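Serine/threonine-protein kinase Tel1 (PDB 6SKY) probably acts as a serine/threonine protein kinase of the ATM subfamily that transfers phosphate from ATP to [ST]-Q sites and signals genotoxic stress. Local coordinates at residues I1603-D1606 against E1607-I1610; R1755-N1759 against P1760-Q1764; C2107-A2110 against T2111-R2115. All coordinates share one frame; numbering follows the deposited sequence.

Contact 1. Residues I1603-D1606 against E1607-I1610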
loop_
_atom_site.group_PDB
_atom_site.type_symbol
_atom_site.label_atom_id
_atom_site.label_comp_id
_atom_site.label_asym_id
_atom_site.label_seq_id
_atom_site.Cartn_x
_atom_site.Cartn_y
_atom_site.Cartn_z
ATOM N N ILE A 1603 3.212 -32.714 38.011
ATOM C CA ILE A 1603 2.714 -31.537 37.315
ATOM C C ILE A 1603 2.524 -31.935 35.861
ATOM O O ILE A 1603 3.503 -32.150 35.137
ATOM C CB ILE A 1603 3.665 -30.341 37.441
ATOM C CG1 ILE A 1603 3.747 -29.883 38.893
ATOM C CG2 ILE A 1603 3.195 -29.211 36.559
ATOM C CD1 ILE A 1603 4.523 -28.616 39.087
ATOM N N GLU A 1604 1.269 -32.047 35.433
ATOM C CA GLU A 1604 0.956 -32.505 34.087
ATOM C C GLU A 1604 -0.001 -31.604 33.321
ATOM O O GLU A 1604 -0.081 -31.733 32.095
ATOM C CB GLU A 1604 0.366 -33.919 34.131
ATOM C CG GLU A 1604 -1.043 -33.994 34.661
ATOM C CD GLU A 1604 -1.526 -35.421 34.831
ATOM O OE1 GLU A 1604 -0.912 -36.167 35.621
ATOM O OE2 GLU A 1604 -2.518 -35.796 34.170
ATOM N N THR A 1605 -0.721 -30.711 33.982
ATOM C CA THR A 1605 -1.640 -29.797 33.327
ATOM C C THR A 1605 -0.952 -28.459 33.100
ATOM O O THR A 1605 0.037 -28.128 33.752
ATOM C CB THR A 1605 -2.902 -29.616 34.174
ATOM O OG1 THR A 1605 -3.367 -30.897 34.606
ATOM C CG2 THR A 1605 -4.007 -28.957 33.383
ATOM N N ASP A 1606 -1.472 -27.698 32.137
ATOM C CA ASP A 1606 -0.939 -26.366 31.890
ATOM C C ASP A 1606 -1.216 -25.430 33.055
ATOM O O ASP A 1606 -0.455 -24.483 33.283
ATOM C CB ASP A 1606 -1.529 -25.797 30.605
ATOM C CG ASP A 1606 -1.080 -26.553 29.373
ATOM O OD1 ASP A 1606 -1.394 -27.757 29.258
ATOM O OD2 ASP A 1606 -0.414 -25.941 28.513
ATOM N N GLU A 1607 -2.285 -25.685 33.811
ATOM C CA GLU A 1607 -2.628 -24.826 34.936
ATOM C C GLU A 1607 -1.735 -25.086 36.140
ATOM O O GLU A 1607 -1.317 -24.141 36.816
ATOM C CB GLU A 1607 -4.093 -25.013 35.305
ATOM C CG GLU A 1607 -5.042 -24.565 34.220
ATOM C CD GLU A 1607 -6.484 -24.860 34.559
ATOM O OE1 GLU A 1607 -6.751 -25.277 35.707
ATOM O OE2 GLU A 1607 -7.351 -24.677 33.679
ATOM N N ASP A 1608 -1.433 -26.353 36.428
ATOM C CA ASP A 1608 -0.452 -26.647 37.465
ATOM C C ASP A 1608 0.875 -25.981 37.155
ATOM O O ASP A 1608 1.524 -25.427 38.047
ATOM C CB ASP A 1608 -0.255 -28.152 37.601
ATOM C CG ASP A 1608 -1.541 -28.918 37.452
ATOM O OD1 ASP A 1608 -2.567 -28.285 37.134
ATOM O OD2 ASP A 1608 -1.529 -30.150 37.654
ATOM N N ALA A 1609 1.289 -26.017 35.891
ATOM C CA ALA A 1609 2.567 -25.433 35.518
ATOM C C ALA A 1609 2.529 -23.919 35.619
ATOM O O ALA A 1609 3.482 -23.308 36.104
ATOM C CB ALA A 1609 2.951 -25.875 34.112
ATOM N N ILE A 1610 1.438 -23.289 35.184
ATOM C CA ILE A 1610 1.341 -21.839 35.321
ATOM C C ILE A 1610 1.362 -21.443 36.789
ATOM O O ILE A 1610 1.961 -20.431 37.168
ATOM C CB ILE A 1610 0.084 -21.311 34.609
ATOM C CG1 ILE A 1610 0.236 -21.427 33.099
ATOM C CG2 ILE A 1610 -0.153 -19.865 34.960
ATOM C CD1 ILE A 1610 -0.898 -20.820 32.339
#

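Contact 2. Residues R1755-N1759 against P1760-Q1764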
loop_
_atom_site.group_PDB
_atom_site.type_symbol
_atom_site.label_atom_id
_atom_site.label_comp_id
_atom_site.label_asym_id
_atom_site.label_seq_id
_atom_site.Cartn_x
_atom_site.Cartn_y
_atom_site.Cartn_z
ATOM N N ARG A 1755 41.159 0.348 41.188
ATOM C CA ARG A 1755 41.808 -0.953 41.060
ATOM C C ARG A 1755 41.544 -1.828 42.277
ATOM O O ARG A 1755 41.847 -3.024 42.261
ATOM C CB ARG A 1755 43.314 -0.800 40.833
ATOM C CG ARG A 1755 43.662 -0.278 39.461
ATOM C CD ARG A 1755 43.157 -1.224 38.393
ATOM N NE ARG A 1755 42.959 -0.551 37.117
ATOM C CZ ARG A 1755 42.508 -1.153 36.022
ATOM N NH1 ARG A 1755 42.213 -2.444 36.050
ATOM N NH2 ARG A 1755 42.351 -0.463 34.900
ATOM N N ALA A 1756 40.948 -1.254 43.316
ATOM C CA ALA A 1756 40.457 -2.032 44.438
ATOM C C ALA A 1756 39.067 -2.568 44.183
ATOM O O ALA A 1756 38.577 -3.372 44.975
ATOM C CB ALA A 1756 40.448 -1.197 45.716
ATOM N N LEU A 1757 38.422 -2.135 43.104
ATOM C CA LEU A 1757 37.126 -2.675 42.745
ATOM C C LEU A 1757 37.218 -4.091 42.196
ATOM O O LEU A 1757 36.185 -4.749 42.053
ATOM C CB LEU A 1757 36.457 -1.760 41.722
ATOM C CG LEU A 1757 34.934 -1.809 41.645
ATOM C CD1 LEU A 1757 34.330 -1.053 42.793
ATOM C CD2 LEU A 1757 34.461 -1.246 40.337
ATOM N N GLU A 1758 38.421 -4.584 41.907
ATOM C CA GLU A 1758 38.584 -5.874 41.259
ATOM C C GLU A 1758 38.958 -6.999 42.209
ATOM O O GLU A 1758 39.001 -8.153 41.776
ATOM C CB GLU A 1758 39.638 -5.780 40.159
ATOM C CG GLU A 1758 39.225 -4.896 39.014
ATOM C CD GLU A 1758 40.252 -4.858 37.914
ATOM O OE1 GLU A 1758 41.438 -4.614 38.216
ATOM O OE2 GLU A 1758 39.878 -5.080 36.744
ATOM N N ASN A 1759 39.233 -6.705 43.476
ATOM C CA ASN A 1759 39.422 -7.975 44.165
ATOM C C ASN A 1759 38.109 -8.443 44.782
ATOM O O ASN A 1759 37.315 -7.623 45.244
ATOM C CB ASN A 1759 40.487 -7.860 45.250
ATOM C CG ASN A 1759 40.234 -6.718 46.193
ATOM O OD1 ASN A 1759 39.673 -5.701 45.805
ATOM N ND2 ASN A 1759 40.651 -6.876 47.443
ATOM N N PRO A 1760 37.868 -9.746 44.814
ATOM C CA PRO A 1760 36.549 -10.254 45.211
ATOM C C PRO A 1760 36.158 -9.967 46.650
ATOM O O PRO A 1760 35.117 -10.441 47.108
ATOM C CB PRO A 1760 36.676 -11.762 44.972
ATOM C CG PRO A 1760 37.764 -11.893 43.978
ATOM C CD PRO A 1760 38.738 -10.821 44.318
ATOM N N ASN A 1761 36.974 -9.213 47.380
ATOM C CA ASN A 1761 36.661 -8.842 48.752
ATOM C C ASN A 1761 36.643 -7.332 48.933
ATOM O O ASN A 1761 36.923 -6.831 50.018
ATOM C CB ASN A 1761 37.648 -9.480 49.725
ATOM C CG ASN A 1761 37.463 -10.971 49.841
ATOM O OD1 ASN A 1761 38.313 -11.748 49.414
ATOM N ND2 ASN A 1761 36.349 -11.382 50.425
ATOM N N TRP A 1762 36.318 -6.593 47.873
ATOM C CA TRP A 1762 36.226 -5.144 47.988
ATOM C C TRP A 1762 35.122 -4.747 48.952
ATOM O O TRP A 1762 35.310 -3.883 49.814
ATOM C CB TRP A 1762 35.986 -4.531 46.612
ATOM C CG TRP A 1762 35.586 -3.096 46.641
ATOM C CD1 TRP A 1762 36.394 -2.031 46.848
ATOM C CD2 TRP A 1762 34.275 -2.569 46.432
ATOM N NE1 TRP A 1762 35.673 -0.873 46.793
ATOM C CE2 TRP A 1762 34.366 -1.180 46.537
ATOM C CE3 TRP A 1762 33.031 -3.143 46.173
ATOM C CZ2 TRP A 1762 33.267 -0.357 46.393
ATOM C CZ3 TRP A 1762 31.948 -2.325 46.033
ATOM C CH2 TRP A 1762 32.069 -0.949 46.143
ATOM N N SER A 1763 33.959 -5.382 48.825
ATOM C CA SER A 1763 32.815 -5.015 49.647
ATOM C C SER A 1763 33.093 -5.244 51.122
ATOM O O SER A 1763 32.740 -4.412 51.958
ATOM C CB SER A 1763 31.593 -5.808 49.209
ATOM O OG SER A 1763 31.953 -7.147 48.943
ATOM N N GLN A 1764 33.739 -6.357 51.459
ATOM C CA GLN A 1764 33.990 -6.685 52.858
ATOM C C GLN A 1764 34.970 -5.710 53.491
ATOM O O GLN A 1764 34.731 -5.193 54.590
ATOM C CB GLN A 1764 34.506 -8.114 52.952
ATOM C CG GLN A 1764 35.242 -8.425 54.217
ATOM C CD GLN A 1764 35.933 -9.761 54.145
ATOM O OE1 GLN A 1764 35.555 -10.622 53.354
ATOM N NE2 GLN A 1764 36.961 -9.941 54.960
#

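Contact 3. Residues C2107-A2110 against T2111-R2115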
loop_
_atom_site.group_PDB
_atom_site.type_symbol
_atom_site.label_atom_id
_atom_site.label_comp_id
_atom_site.label_asym_id
_atom_site.label_seq_id
_atom_site.Cartn_x
_atom_site.Cartn_y
_atom_site.Cartn_z
ATOM N N CYS A 2107 -5.943 -35.247 22.807
ATOM C CA CYS A 2107 -5.697 -34.329 23.912
ATOM C C CYS A 2107 -4.541 -33.386 23.605
ATOM O O CYS A 2107 -4.585 -32.203 23.966
ATOM C CB CYS A 2107 -5.441 -35.111 25.194
ATOM S SG CYS A 2107 -6.945 -35.765 25.959
ATOM N N THR A 2108 -3.506 -33.877 22.925
ATOM C CA THR A 2108 -2.416 -32.996 22.514
ATOM C C THR A 2108 -2.902 -31.931 21.536
ATOM O O THR A 2108 -2.516 -30.758 21.632
ATOM C CB THR A 2108 -1.291 -33.820 21.900
ATOM O OG1 THR A 2108 -1.193 -35.068 22.592
ATOM C CG2 THR A 2108 0.030 -33.091 22.030
ATOM N N LEU A 2109 -3.768 -32.315 20.601
ATOM C CA LEU A 2109 -4.314 -31.335 19.667
ATOM C C LEU A 2109 -5.153 -30.276 20.384
ATOM O O LEU A 2109 -5.063 -29.075 20.078
ATOM C CB LEU A 2109 -5.129 -32.058 18.601
ATOM C CG LEU A 2109 -5.296 -31.401 17.237
ATOM C CD1 LEU A 2109 -3.953 -31.088 16.633
ATOM C CD2 LEU A 2109 -6.070 -32.322 16.341
ATOM N N ALA A 2110 -5.967 -30.691 21.355
ATOM C CA ALA A 2110 -6.749 -29.718 22.113
ATOM C C ALA A 2110 -5.858 -28.785 22.927
ATOM O O ALA A 2110 -6.178 -27.595 23.098
ATOM C CB ALA A 2110 -7.736 -30.440 23.019
ATOM N N THR A 2111 -4.741 -29.299 23.439
ATOM C CA THR A 2111 -3.783 -28.433 24.115
ATOM C C THR A 2111 -3.239 -27.375 23.167
ATOM O O THR A 2111 -3.101 -26.201 23.540
ATOM C CB THR A 2111 -2.645 -29.264 24.690
ATOM O OG1 THR A 2111 -3.183 -30.318 25.492
ATOM C CG2 THR A 2111 -1.774 -28.409 25.549
ATOM N N PHE A 2112 -2.913 -27.778 21.941
ATOM C CA PHE A 2112 -2.453 -26.811 20.952
ATOM C C PHE A 2112 -3.484 -25.716 20.728
ATOM O O PHE A 2112 -3.132 -24.538 20.583
ATOM C CB PHE A 2112 -2.139 -27.516 19.641
ATOM C CG PHE A 2112 -0.926 -28.372 19.701
ATOM C CD1 PHE A 2112 -0.042 -28.259 20.751
ATOM C CD2 PHE A 2112 -0.660 -29.286 18.707
ATOM C CE1 PHE A 2112 1.072 -29.043 20.810
ATOM C CE2 PHE A 2112 0.456 -30.071 18.767
ATOM C CZ PHE A 2112 1.321 -29.949 19.816
ATOM N N GLU A 2113 -4.764 -26.079 20.716
ATOM C CA GLU A 2113 -5.803 -25.070 20.498
ATOM C C GLU A 2113 -5.886 -24.061 21.649
ATOM O O GLU A 2113 -5.989 -22.844 21.419
ATOM C CB GLU A 2113 -7.139 -25.759 20.279
ATOM C CG GLU A 2113 -7.122 -26.690 19.091
ATOM C CD GLU A 2113 -8.346 -27.572 19.017
ATOM O OE1 GLU A 2113 -8.263 -28.658 18.407
ATOM O OE2 GLU A 2113 -9.393 -27.186 19.575
ATOM N N LYS A 2114 -5.849 -24.535 22.895
ATOM C CA LYS A 2114 -5.869 -23.592 24.019
ATOM C C LYS A 2114 -4.659 -22.656 23.987
ATOM O O LYS A 2114 -4.769 -21.433 24.221
ATOM C CB LYS A 2114 -5.915 -24.357 25.333
ATOM C CG LYS A 2114 -7.017 -25.382 25.401
ATOM C CD LYS A 2114 -6.756 -26.386 26.505
ATOM C CE LYS A 2114 -7.721 -27.557 26.427
ATOM N NZ LYS A 2114 -7.273 -28.710 27.258
ATOM N N ARG A 2115 -3.486 -23.204 23.696
ATOM C CA ARG A 2115 -2.330 -22.332 23.594
ATOM C C ARG A 2115 -2.495 -21.330 22.464
ATOM O O ARG A 2115 -1.993 -20.212 22.559
ATOM C CB ARG A 2115 -1.074 -23.166 23.430
ATOM C CG ARG A 2115 -0.877 -24.062 24.603
ATOM C CD ARG A 2115 0.191 -25.067 24.367
ATOM N NE ARG A 2115 0.451 -25.809 25.585
ATOM C CZ ARG A 2115 1.287 -26.828 25.662
ATOM N NH1 ARG A 2115 1.471 -27.447 26.816
ATOM N NH2 ARG A 2115 1.931 -27.230 24.582
#

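Contact 1. Residues I1603-D1606 against E1607-I1610
I1603 and T1605 meet D1608 and A1609 at the N-terminus of helix 1606-1619, where the loop ahead folds back beside the first turn. T1605 holds the N-cap position, but its side chain makes no capping bond. Two backbone hydrogen bonds start the helix: A1609 N gives to T1605 O at 3.3 Å, and I1610 N to D1606 O at 2.9 Å. Apolar contact comes from I1603 CG2, which is anti to its own backbone N while CG1 lies beside that N (chi1 -65°). I1603 CG2 lies 3.8 Å from D1608 CB, the two side chains running antiparallel, and 4.1 Å from A1609 CB; A1609 also touches R1639 of helix 1627-1644. Among the charged groups, D1606 and D1608 sit at the helix N-terminus, whose positive dipole end would probably favour their carboxylates. E1604 OE1 forms a salt bridge with K1554, and D1606 forms one through OD2 with R2115 of helix 2102-2119. The D1608 carboxylate lies across the T1605 side chain: D1608 OD1 is 3.3 Å from T1605 CB, and D1608 OD2 is 3.6 Å from T1605 OG1.

Contact 2. Residues R1755-N1759 against P1760-Q1764
The indole of W1762 carries L1757 CD1 on one face, the methyl lying 3.8 Å from the centroid of the six-membered ring and 11° off its normal, a CH-pi contact. At the pyrrole end A1756 O approaches W1762 CD1 obliquely at 3.2 Å, and A1756 CB is 4.3 Å from the same W1762 atom. W1827 meets the indole edge-to-face, and F1798 meets it with planes at about 45°. The L1757 and W1762 side chains extend in parallel, both with CG anti to the backbone N (chi1 168° in W1762), and both touch L1842 of helix 1836-1849. W1762 N donates to N1759 O at 3.0 Å, bent to 136°, an i to i+3 backbone bond leading into helix 1762-1771; N1761 holds the N-cap position without a capping bond from its side chain. Replacing W1762 with an alanine would probably leave the L1757 methyl without its aromatic face and open a gap beside W1827 and F1798. Farther out, R1755 NH1 forms a salt bridge with E1758 OE1 at 3.2 Å, while E1758 OE2 bonds to S1832. The turn thus divides its chemistry, apolar and aromatic toward the neighbouring helices, charged on the side of the loop around S1832.

Contact 3. Residues C2107-A2110 against T2111-R2115
T2111 doubles its hold on C2107 O: its backbone N donates at 3.0 Å and T2111 OG1 at 2.8 Å, the two reaching the C2107 carbonyl from opposite faces of its plane. OG1 is placed for this by chi1 -53°, which sets it beside the T2111 backbone N and sends CG2 the other way, over one face of the R2115 guanidinium. One residue on, T2108 O accepts from F2112 N at 3.0 Å and also lies 3.4 Å above the plane of the F2112 ring, offset toward its rim. T2108 CG2 runs alongside the ring to within 4.1 Å of F2112 CZ, and L2109 CD1 comes to 4.3 Å from F2112 CD2. These are i to i+3 and i+4 contacts within helix 2102-2119, part of the FAT domain, an alpha-solenoid region related to TPR repeats. E2113 and K2114 continue the ladder of backbone bonds to L2109 O and A2110 O, and both lay aliphatic stems along these acceptors, K2114 CG lying 3.3 Å from A2110 O. In the next shell, T2108 OG1 bonds to E2104 O, R2134 makes a cation-pi contact with the F2112 ring, and L2167 of helix 2154-2174 packs against both F2112 and E2113.

All three contacts are partly buried and local, and none lies at the ATP or magnesium site. Contacts 1 and 3 are neighbours, their centres 13 Å apart: the D1606-R2115 salt bridge (OD2 to NH1, 2.9 Å) joins them directly, and side chains of both touch helix 1627-1644. Contact 2 stands apart, about 35 Å from contact 1 and 43 Å from contact 3 between nearest atoms. Contacts 1 and 2 each lie at the start of a helix, the first lined with acidic side chains, the second built round a tryptophan among apolar and aromatic neighbours. Contact 3, inside a helix, instead repeats regular backbone bonds and has its buried F2112 and L2109 turned to adjoining helices.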